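T cell receptor gamma chain (Monodelphis domestica, PDB 7L15) pairs with a T cell receptor mu chain to form the marsupial gamma mu T cell receptor, a surface receptor that probably takes part in antigen recognition. Local coordinates at residues Pro10-Arg15 with Gln206-Gly211; Arg15-Ser20 with Val115-Phe120; Lys140-Tyr145 with Trp189-Glu194. All blocks are in the same frame, centred on the assembly; numbering follows the deposited sequence.

Contact 1: Pro10-Arg15 with Gln206-Gly211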
loop_
_atom_site.group_PDB
_atom_site.type_symbol
_atom_site.label_atom_id
_atom_site.label_comp_id
_atom_site.label_asym_id
_atom_site.label_seq_id
_atom_site.Cartn_x
_atom_site.Cartn_y
_atom_site.Cartn_z
ATOM N N PRO B 10 6.557 -14.299 -2.748
ATOM C CA PRO B 10 6.838 -13.313 -1.697
ATOM C C PRO B 10 6.519 -11.882 -2.135
ATOM O O PRO B 10 6.232 -11.661 -3.310
ATOM C CB PRO B 10 8.337 -13.497 -1.431
ATOM C CG PRO B 10 8.869 -14.182 -2.650
ATOM C CD PRO B 10 7.763 -15.052 -3.134
ATOM N N ILE B 11 6.533 -10.932 -1.196
ATOM C CA ILE B 11 6.135 -9.569 -1.528
ATOM C C ILE B 11 7.195 -8.854 -2.353
ATOM O O ILE B 11 6.898 -7.852 -3.004
ATOM C CB ILE B 11 5.813 -8.787 -0.247
ATOM C CG1 ILE B 11 7.061 -8.645 0.610
ATOM C CG2 ILE B 11 4.780 -9.529 0.553
ATOM C CD1 ILE B 11 6.844 -7.778 1.830
ATOM N N SER B 12 8.432 -9.344 -2.357
ATOM C CA SER B 12 9.466 -8.739 -3.179
ATOM C C SER B 12 10.458 -9.808 -3.606
ATOM O O SER B 12 10.556 -10.879 -2.997
ATOM C CB SER B 12 10.181 -7.602 -2.442
ATOM O OG SER B 12 10.875 -8.103 -1.309
ATOM N N ILE B 13 11.183 -9.503 -4.681
ATOM C CA ILE B 13 12.280 -10.320 -5.189
ATOM C C ILE B 13 13.421 -9.368 -5.530
ATOM O O ILE B 13 13.241 -8.445 -6.335
ATOM C CB ILE B 13 11.861 -11.135 -6.431
ATOM C CG1 ILE B 13 10.633 -11.991 -6.128
ATOM C CG2 ILE B 13 13.004 -12.020 -6.927
ATOM C CD1 ILE B 13 10.159 -12.831 -7.302
ATOM N N THR B 14 14.580 -9.570 -4.907
ATOM C CA THR B 14 15.750 -8.738 -5.143
ATOM C C THR B 14 16.778 -9.527 -5.937
ATOM O O THR B 14 17.038 -10.699 -5.649
ATOM C CB THR B 14 16.376 -8.246 -3.830
ATOM O OG1 THR B 14 15.390 -7.568 -3.054
ATOM C CG2 THR B 14 17.506 -7.266 -4.111
ATOM N N ARG B 15 17.353 -8.886 -6.949
ATOM C CA ARG B 15 18.283 -9.575 -7.829
ATOM C C ARG B 15 19.369 -8.610 -8.261
ATOM O O ARG B 15 19.198 -7.388 -8.203
ATOM C CB ARG B 15 17.570 -10.133 -9.071
ATOM C CG ARG B 15 16.557 -11.224 -8.778
ATOM C CD ARG B 15 17.259 -12.554 -8.458
ATOM N NE ARG B 15 16.289 -13.618 -8.219
ATOM C CZ ARG B 15 15.905 -14.018 -7.013
ATOM N NH1 ARG B 15 16.424 -13.449 -5.932
ATOM N NH2 ARG B 15 15.011 -14.992 -6.890
ATOM N N GLN B 206 5.307 -9.926 6.820
ATOM C CA GLN B 206 5.915 -10.642 5.712
ATOM C C GLN B 206 7.111 -9.855 5.194
ATOM O O GLN B 206 7.117 -8.618 5.193
ATOM C CB GLN B 206 4.930 -10.865 4.548
ATOM C CG GLN B 206 3.767 -11.777 4.870
ATOM C CD GLN B 206 2.681 -11.697 3.815
ATOM O OE1 GLN B 206 2.968 -11.710 2.626
ATOM N NE2 GLN B 206 1.432 -11.588 4.249
ATOM N N HIS B 207 8.114 -10.587 4.730
ATOM C CA HIS B 207 9.326 -9.969 4.231
ATOM C C HIS B 207 10.044 -10.983 3.366
ATOM O O HIS B 207 9.931 -12.194 3.591
ATOM C CB HIS B 207 10.237 -9.503 5.364
ATOM C CG HIS B 207 11.370 -8.662 4.887
ATOM N ND1 HIS B 207 12.572 -9.197 4.484
ATOM C CD2 HIS B 207 11.461 -7.327 4.686
ATOM C CE1 HIS B 207 13.374 -8.223 4.091
ATOM N NE2 HIS B 207 12.724 -7.077 4.209
ATOM N N GLU B 208 10.795 -10.474 2.381
ATOM C CA GLU B 208 11.422 -11.364 1.411
ATOM C C GLU B 208 12.428 -12.298 2.080
ATOM O O GLU B 208 12.616 -13.432 1.628
ATOM C CB GLU B 208 12.082 -10.548 0.292
ATOM C CG GLU B 208 12.726 -11.392 -0.804
ATOM C CD GLU B 208 13.556 -10.573 -1.802
ATOM O OE1 GLU B 208 13.374 -9.337 -1.884
ATOM O OE2 GLU B 208 14.396 -11.171 -2.513
ATOM N N ASP B 209 13.060 -11.867 3.170
ATOM C CA ASP B 209 14.023 -12.751 3.809
ATOM C C ASP B 209 13.355 -13.864 4.604
ATOM O O ASP B 209 14.043 -14.786 5.036
ATOM C CB ASP B 209 14.973 -11.964 4.711
ATOM C CG ASP B 209 16.280 -12.706 4.952
ATOM O OD1 ASP B 209 16.895 -13.152 3.963
ATOM O OD2 ASP B 209 16.686 -12.848 6.123
ATOM N N LEU B 210 12.044 -13.791 4.795
ATOM C CA LEU B 210 11.253 -14.853 5.392
ATOM C C LEU B 210 10.673 -15.795 4.352
ATOM O O LEU B 210 9.970 -16.742 4.717
ATOM C CB LEU B 210 10.109 -14.255 6.215
ATOM C CG LEU B 210 10.467 -13.264 7.320
ATOM C CD1 LEU B 210 9.216 -12.921 8.098
ATOM C CD2 LEU B 210 11.519 -13.843 8.238
ATOM N N GLY B 211 10.939 -15.550 3.070
ATOM C CA GLY B 211 10.232 -16.277 2.033
ATOM C C GLY B 211 8.752 -15.940 2.070
ATOM O O GLY B 211 8.352 -14.823 2.407
HETATM O O HOH W 1 10.666 -7.578 1.513
#
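The carboxylate of E208 reaches across to S12 and T14, and three direct hydrogen bonds hold it there. E208 OE1 accepts two hydroxyls: S12 OG at 2.8 Å, on the anti side of the carboxylate, and T14 OG1 at 2.9 Å, on the syn side. OE2 takes the backbone amide, T14 N to E208 OE2 at 2.9 Å with an N-H...O angle of 154°, also syn. T14 OG1 and T14 N thus grip different oxygens, which fixes the rotation of the group. The extended E208 chain, CG anti to its backbone N (chi1 -178°), carries the carboxylate across to strand 12-16. One water adds an indirect link: it donates to S12 OG and accepts from E208 N.

Topologically, strand 12-16 is the A' edge strand of the V domain, running beside strand 104-116, while 206-211 leads from the end of the F strand into the FG loop of the C domain, with a 3-10 segment at 208-210. The contact therefore bridges the two immunoglobulin domains at their elbow.

A long-range charge term may add to this. R15 NH1 lies 4.6 Å from E208 OE2, with that oxygen well out of the guanidinium plane, so any attraction would be purely electrostatic; NH1 donates to T14 O.

Van der Waals contacts occupy the other end: I11 rests two methyls on oxygens of Q206, CD1 3.5 Å from O and CG2 3.5 Å from OE1. Q206 NE2 is hydrogen-bonded to Y160 OH. P10, after a cis peptide bond, meets G211 O more loosely through CB.

Contact 2: Arg15-Ser20 with Val115-Phe120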
loop_
_atom_site.group_PDB
_atom_site.type_symbol
_atom_site.label_atom_id
_atom_site.label_comp_id
_atom_site.label_asym_id
_atom_site.label_seq_id
_atom_site.Cartn_x
_atom_site.Cartn_y
_atom_site.Cartn_z
ATOM N N ARG B 15 17.353 -8.886 -6.949
ATOM C CA ARG B 15 18.283 -9.575 -7.829
ATOM C C ARG B 15 19.369 -8.610 -8.261
ATOM O O ARG B 15 19.198 -7.388 -8.203
ATOM C CB ARG B 15 17.570 -10.133 -9.071
ATOM C CG ARG B 15 16.557 -11.224 -8.778
ATOM C CD ARG B 15 17.259 -12.554 -8.458
ATOM N NE ARG B 15 16.289 -13.618 -8.219
ATOM C CZ ARG B 15 15.905 -14.018 -7.013
ATOM N NH1 ARG B 15 16.424 -13.449 -5.932
ATOM N NH2 ARG B 15 15.011 -14.992 -6.890
ATOM N N ASN B 16 20.480 -9.176 -8.719
ATOM C CA ASN B 16 21.477 -8.438 -9.480
ATOM C C ASN B 16 21.209 -8.624 -10.967
ATOM O O ASN B 16 20.394 -9.456 -11.371
ATOM C CB ASN B 16 22.895 -8.893 -9.111
ATOM C CG ASN B 16 23.277 -8.503 -7.690
ATOM O OD1 ASN B 16 23.527 -9.363 -6.838
ATOM N ND2 ASN B 16 23.324 -7.195 -7.431
ATOM N N ALA B 17 21.900 -7.829 -11.786
ATOM C CA ALA B 17 21.685 -7.886 -13.227
ATOM C C ALA B 17 22.039 -9.266 -13.770
ATOM O O ALA B 17 22.827 -10.010 -13.186
ATOM C CB ALA B 17 22.513 -6.826 -13.945
ATOM N N LYS B 18 21.424 -9.609 -14.900
ATOM C CA LYS B 18 21.649 -10.839 -15.651
ATOM C C LYS B 18 21.052 -12.065 -14.961
ATOM O O LYS B 18 21.097 -13.163 -15.534
ATOM C CB LYS B 18 23.140 -11.083 -15.950
ATOM C CG LYS B 18 23.881 -9.825 -16.430
ATOM C CD LYS B 18 25.248 -10.125 -17.061
ATOM C CE LYS B 18 26.029 -8.834 -17.325
ATOM N NZ LYS B 18 26.411 -8.645 -18.759
ATOM N N GLN B 19 20.472 -11.923 -13.770
ATOM C CA GLN B 19 19.802 -13.033 -13.103
ATOM C C GLN B 19 18.364 -13.129 -13.617
ATOM O O GLN B 19 17.980 -12.492 -14.602
ATOM C CB GLN B 19 19.887 -12.868 -11.584
ATOM C CG GLN B 19 21.326 -12.690 -11.104
ATOM C CD GLN B 19 21.483 -12.554 -9.592
ATOM O OE1 GLN B 19 20.572 -12.131 -8.885
ATOM N NE2 GLN B 19 22.667 -12.923 -9.091
ATOM N N SER B 20 17.553 -13.952 -12.968
ATOM C CA SER B 20 16.168 -14.136 -13.370
ATOM C C SER B 20 15.298 -14.148 -12.123
ATOM O O SER B 20 15.792 -14.164 -10.994
ATOM C CB SER B 20 15.971 -15.428 -14.157
ATOM O OG SER B 20 16.039 -16.531 -13.268
ATOM N N VAL B 115 15.880 -4.865 -9.065
ATOM C CA VAL B 115 17.123 -5.233 -9.720
ATOM C C VAL B 115 18.123 -4.133 -9.423
ATOM O O VAL B 115 17.859 -2.954 -9.684
ATOM C CB VAL B 115 16.936 -5.434 -11.231
ATOM C CG1 VAL B 115 18.179 -6.117 -11.842
ATOM C CG2 VAL B 115 15.686 -6.264 -11.474
ATOM N N THR B 116 19.263 -4.514 -8.867
ATOM C CA THR B 116 20.291 -3.547 -8.521
ATOM C C THR B 116 21.646 -4.037 -9.007
ATOM O O THR B 116 21.892 -5.244 -9.130
ATOM C CB THR B 116 20.331 -3.275 -7.012
ATOM O OG1 THR B 116 21.405 -2.372 -6.727
ATOM C CG2 THR B 116 20.546 -4.545 -6.253
ATOM N N GLU B 117 22.512 -3.085 -9.315
ATOM C CA GLU B 117 23.872 -3.414 -9.702
ATOM C C GLU B 117 24.833 -3.420 -8.520
ATOM O O GLU B 117 26.017 -3.709 -8.708
ATOM C CB GLU B 117 24.364 -2.457 -10.793
ATOM C CG GLU B 117 24.405 -3.094 -12.181
ATOM C CD GLU B 117 24.066 -2.120 -13.304
ATOM O OE1 GLU B 117 24.440 -0.932 -13.201
ATOM O OE2 GLU B 117 23.420 -2.541 -14.287
ATOM N N SER B 118 24.354 -3.141 -7.310
ATOM C CA SER B 118 25.188 -3.177 -6.115
ATOM C C SER B 118 25.076 -4.526 -5.417
ATOM O O SER B 118 24.030 -5.176 -5.440
ATOM C CB SER B 118 24.781 -2.074 -5.141
ATOM O OG SER B 118 24.824 -0.799 -5.756
ATOM N N ALA B 119 26.167 -4.951 -4.790
ATOM C CA ALA B 119 26.080 -6.113 -3.915
ATOM C C ALA B 119 25.083 -5.832 -2.800
ATOM O O ALA B 119 24.950 -4.699 -2.330
ATOM C CB ALA B 119 27.443 -6.453 -3.319
ATOM N N PHE B 120 24.364 -6.871 -2.384
ATOM C CA PHE B 120 23.379 -6.731 -1.318
ATOM C C PHE B 120 23.282 -8.051 -0.575
ATOM O O PHE B 120 23.644 -9.108 -1.101
ATOM C CB PHE B 120 21.993 -6.355 -1.859
ATOM C CG PHE B 120 21.357 -7.450 -2.663
ATOM C CD1 PHE B 120 21.583 -7.542 -4.031
ATOM C CD2 PHE B 120 20.555 -8.407 -2.052
ATOM C CE1 PHE B 120 21.028 -8.553 -4.763
ATOM C CE2 PHE B 120 19.997 -9.426 -2.786
ATOM C CZ PHE B 120 20.234 -9.496 -4.142
#
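The F120 ring and the N16 amide approach from opposite directions with their planes 44° apart. ND2 of N16 and the carbonyl oxygen of S118 lie in the ring plane at the F120 edge. N16 OD1 comes obliquely to the same ring, 3.3 Å from F120 CE1. The R15 guanidinium meets S20 O at its edge and exactly in its plane, through a hydrogen bond from NE; the bond spans the type II turn N16-Q19, joining the residues just before and just after it.

Between the backbones, strands 12-16 and 104-116 run parallel, R15 opposite V115. T116 N donates to R15 O at 3.0 Å, and the V115 CA-H points at the same oxygen from 3.4 Å.

N16 ND2 adds two side-chain bonds, donating to T116 O at 3.0 Å and to S118 O at 2.9 Å. N16 CG stands beside its backbone N, anti to the carbonyl carbon (chi1 -68°), which together with chi2 brings ND2 to these oxygens. Both carbonyls are approached from above their planes, while S118 O lies almost in the amide plane of N16. T116 OG1 accepts from S118 N in an ST turn, and N16 N donates to Q19 OE1 within the type II turn. This is the base of the V domain, where the last strand passes into the link to the C domain.

Since the same N16 ND2 donates to both carbonyl oxygens, turning the amide over would place OD1 against two acceptors and lose both bonds; one side-chain amide ties T116 O and S118 O of the departing chain to the A' strand.

Contact 3: Lys140-Tyr145 with Trp189-Glu194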
loop_
_atom_site.group_PDB
_atom_site.type_symbol
_atom_site.label_atom_id
_atom_site.label_comp_id
_atom_site.label_asym_id
_atom_site.label_seq_id
_atom_site.Cartn_x
_atom_site.Cartn_y
_atom_site.Cartn_z
ATOM N N LYS B 140 -6.386 8.038 28.774
ATOM C CA LYS B 140 -7.145 8.001 27.534
ATOM C C LYS B 140 -8.150 6.872 27.446
ATOM O O LYS B 140 -8.790 6.738 26.401
ATOM C CB LYS B 140 -6.216 7.896 26.313
ATOM C CG LYS B 140 -5.087 8.930 26.258
ATOM C CD LYS B 140 -5.579 10.331 25.895
ATOM C CE LYS B 140 -5.896 10.465 24.410
ATOM N NZ LYS B 140 -5.593 11.859 23.978
ATOM N N GLN B 141 -8.295 6.041 28.479
ATOM C CA GLN B 141 -9.235 4.922 28.423
ATOM C C GLN B 141 -8.998 4.062 27.197
ATOM O O GLN B 141 -9.933 3.510 26.629
ATOM C CB GLN B 141 -10.681 5.394 28.422
ATOM C CG GLN B 141 -11.206 5.800 29.752
ATOM C CD GLN B 141 -12.699 5.967 29.719
ATOM O OE1 GLN B 141 -13.425 5.176 30.298
ATOM N NE2 GLN B 141 -13.169 6.994 29.023
ATOM N N SER B 142 -7.753 3.985 26.755
ATOM C CA SER B 142 -7.402 3.191 25.589
ATOM C C SER B 142 -5.909 2.914 25.653
ATOM O O SER B 142 -5.173 3.560 26.402
ATOM C CB SER B 142 -7.799 3.900 24.286
ATOM O OG SER B 142 -7.363 5.248 24.247
ATOM N N GLY B 143 -5.468 1.941 24.867
ATOM C CA GLY B 143 -4.097 1.489 24.963
ATOM C C GLY B 143 -3.500 1.243 23.601
ATOM O O GLY B 143 -4.190 0.772 22.697
ATOM N N THR B 144 -2.221 1.554 23.439
ATOM C CA THR B 144 -1.556 1.478 22.143
ATOM C C THR B 144 -0.480 0.396 22.165
ATOM O O THR B 144 0.442 0.439 22.989
ATOM C CB THR B 144 -0.945 2.825 21.758
ATOM O OG1 THR B 144 -1.965 3.834 21.782
ATOM C CG2 THR B 144 -0.347 2.763 20.354
ATOM N N TYR B 145 -0.628 -0.583 21.285
ATOM C CA TYR B 145 0.409 -1.557 21.004
ATOM C C TYR B 145 1.288 -1.004 19.904
ATOM O O TYR B 145 0.803 -0.417 18.941
ATOM C CB TYR B 145 -0.180 -2.892 20.543
ATOM C CG TYR B 145 -1.159 -3.501 21.492
ATOM C CD1 TYR B 145 -2.498 -3.124 21.477
ATOM C CD2 TYR B 145 -0.754 -4.455 22.411
ATOM C CE1 TYR B 145 -3.402 -3.685 22.361
ATOM C CE2 TYR B 145 -1.644 -5.018 23.287
ATOM C CZ TYR B 145 -2.967 -4.635 23.261
ATOM O OH TYR B 145 -3.842 -5.214 24.153
ATOM N N TRP B 189 1.430 0.801 14.825
ATOM C CA TRP B 189 0.873 0.812 16.168
ATOM C C TRP B 189 -0.649 0.749 16.123
ATOM O O TRP B 189 -1.281 1.176 15.155
ATOM C CB TRP B 189 1.355 2.034 16.951
ATOM C CG TRP B 189 0.948 3.405 16.443
ATOM C CD1 TRP B 189 -0.054 4.196 16.945
ATOM C CD2 TRP B 189 1.583 4.178 15.412
ATOM N NE1 TRP B 189 -0.096 5.394 16.273
ATOM C CE2 TRP B 189 0.902 5.416 15.337
ATOM C CE3 TRP B 189 2.657 3.946 14.545
ATOM C CZ2 TRP B 189 1.259 6.419 14.424
ATOM C CZ3 TRP B 189 3.010 4.941 13.636
ATOM C CH2 TRP B 189 2.312 6.163 13.586
ATOM N N LEU B 190 -1.225 0.201 17.185
ATOM C CA LEU B 190 -2.652 -0.094 17.233
ATOM C C LEU B 190 -3.215 0.427 18.547
ATOM O O LEU B 190 -2.874 -0.074 19.626
ATOM C CB LEU B 190 -2.897 -1.591 17.081
ATOM C CG LEU B 190 -4.329 -2.101 17.286
ATOM C CD1 LEU B 190 -5.188 -1.775 16.078
ATOM C CD2 LEU B 190 -4.348 -3.598 17.582
ATOM N N THR B 191 -4.068 1.438 18.450
ATOM C CA THR B 191 -4.760 2.017 19.589
ATOM C C THR B 191 -6.159 1.416 19.658
ATOM O O THR B 191 -6.904 1.477 18.678
ATOM C CB THR B 191 -4.816 3.534 19.433
ATOM O OG1 THR B 191 -3.474 4.032 19.292
ATOM C CG2 THR B 191 -5.495 4.168 20.627
ATOM N N VAL B 192 -6.510 0.826 20.805
ATOM C CA VAL B 192 -7.794 0.147 20.973
ATOM C C VAL B 192 -8.453 0.581 22.268
ATOM O O VAL B 192 -7.775 0.959 23.231
ATOM C CB VAL B 192 -7.649 -1.384 20.962
ATOM C CG1 VAL B 192 -6.969 -1.843 19.685
ATOM C CG2 VAL B 192 -6.895 -1.852 22.189
ATOM N N LYS B 193 -9.790 0.495 22.297
ATOM C CA LYS B 193 -10.568 0.786 23.498
ATOM C C LYS B 193 -10.348 -0.274 24.579
ATOM O O LYS B 193 -9.946 -1.409 24.307
ATOM C CB LYS B 193 -12.057 0.860 23.178
ATOM C CG LYS B 193 -12.438 1.950 22.204
ATOM C CD LYS B 193 -13.964 1.985 22.019
ATOM C CE LYS B 193 -14.371 3.026 20.989
ATOM N NZ LYS B 193 -13.383 3.025 19.849
ATOM N N GLU B 194 -10.668 0.113 25.820
ATOM C CA GLU B 194 -10.336 -0.692 26.997
ATOM C C GLU B 194 -10.924 -2.098 26.920
ATOM O O GLU B 194 -10.282 -3.067 27.348
ATOM C CB GLU B 194 -10.829 0.018 28.258
ATOM C CG GLU B 194 -9.782 0.182 29.343
ATOM C CD GLU B 194 -10.091 1.338 30.279
ATOM O OE1 GLU B 194 -11.036 2.103 30.002
ATOM O OE2 GLU B 194 -9.385 1.489 31.296
#
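G143 and V192 form a hydrogen-bonded antiparallel pair, with G143 N to V192 O and V192 N to G143 O both 3.0 Å. A second such pair joins Y145 and L190, with Y145 N to L190 O and L190 N to Y145 O both 2.8 Å. Between these pairs T144 faces T191 as a non-hydrogen-bonded pair, with CA atoms 4.1 Å apart. The local segments 142-145 and 189-193 run at 162° to one another, close to antiparallel.

Side-chain polar bonding lies on the face that carries S142, T144 and T191. T191 OG1 donates to T144 OG1 at 2.9 Å, and T144 OG1 is also hydrogen-bonded to E136 OE2 of helix 134-140. Each threonine holds OG1 beside its own backbone N (chi1 -56° in T144), and the two side chains cross obliquely. This face turns to the mu chain: R154 of that chain packs on T144 and T191 and bonds S142 OG, which also donates to K140 O.

Apolar contacts divide between the two faces. T144 CG2 approaches W189 CD1 to 3.7 Å, the two side chains lying alongside and pointing the same way; W189 NE1 bonds S188 of the mu chain. Across the sheet, V192 CG2 meets the Y145 ring at its edge and in its plane, 3.9 Å from CE1.

Y145 and L190 both press on W161 and L201 of strands 158-163 and 201-206, the facing sheet. The arrangement is that of the B and E strands in a C1-set immunoglobulin sandwich: one face builds the core, the other meets the mu chain, probably as in the constant-domain pairing of other antigen receptors.

Contacts 1 and 2 share R15 and strand 12-16, and their centres are 14 Å apart. They also touch directly, T14 CG2 lying 3.5 Å from F120 CZ, so the A' strand meets both the C-domain FG loop and the start of the interdomain link. Contact 3 belongs wholly to the C domain: its centre is 31 Å from that of contact 1 and 43 Å from that of contact 2. Of the three, it alone is touched by the mu chain. The Y145 side chain is about 10 Å from a NAG of an attached glycan, which marks no binding pocket. Together they sample the V domain base, the domain elbow and the C-domain face that meets the mu chain.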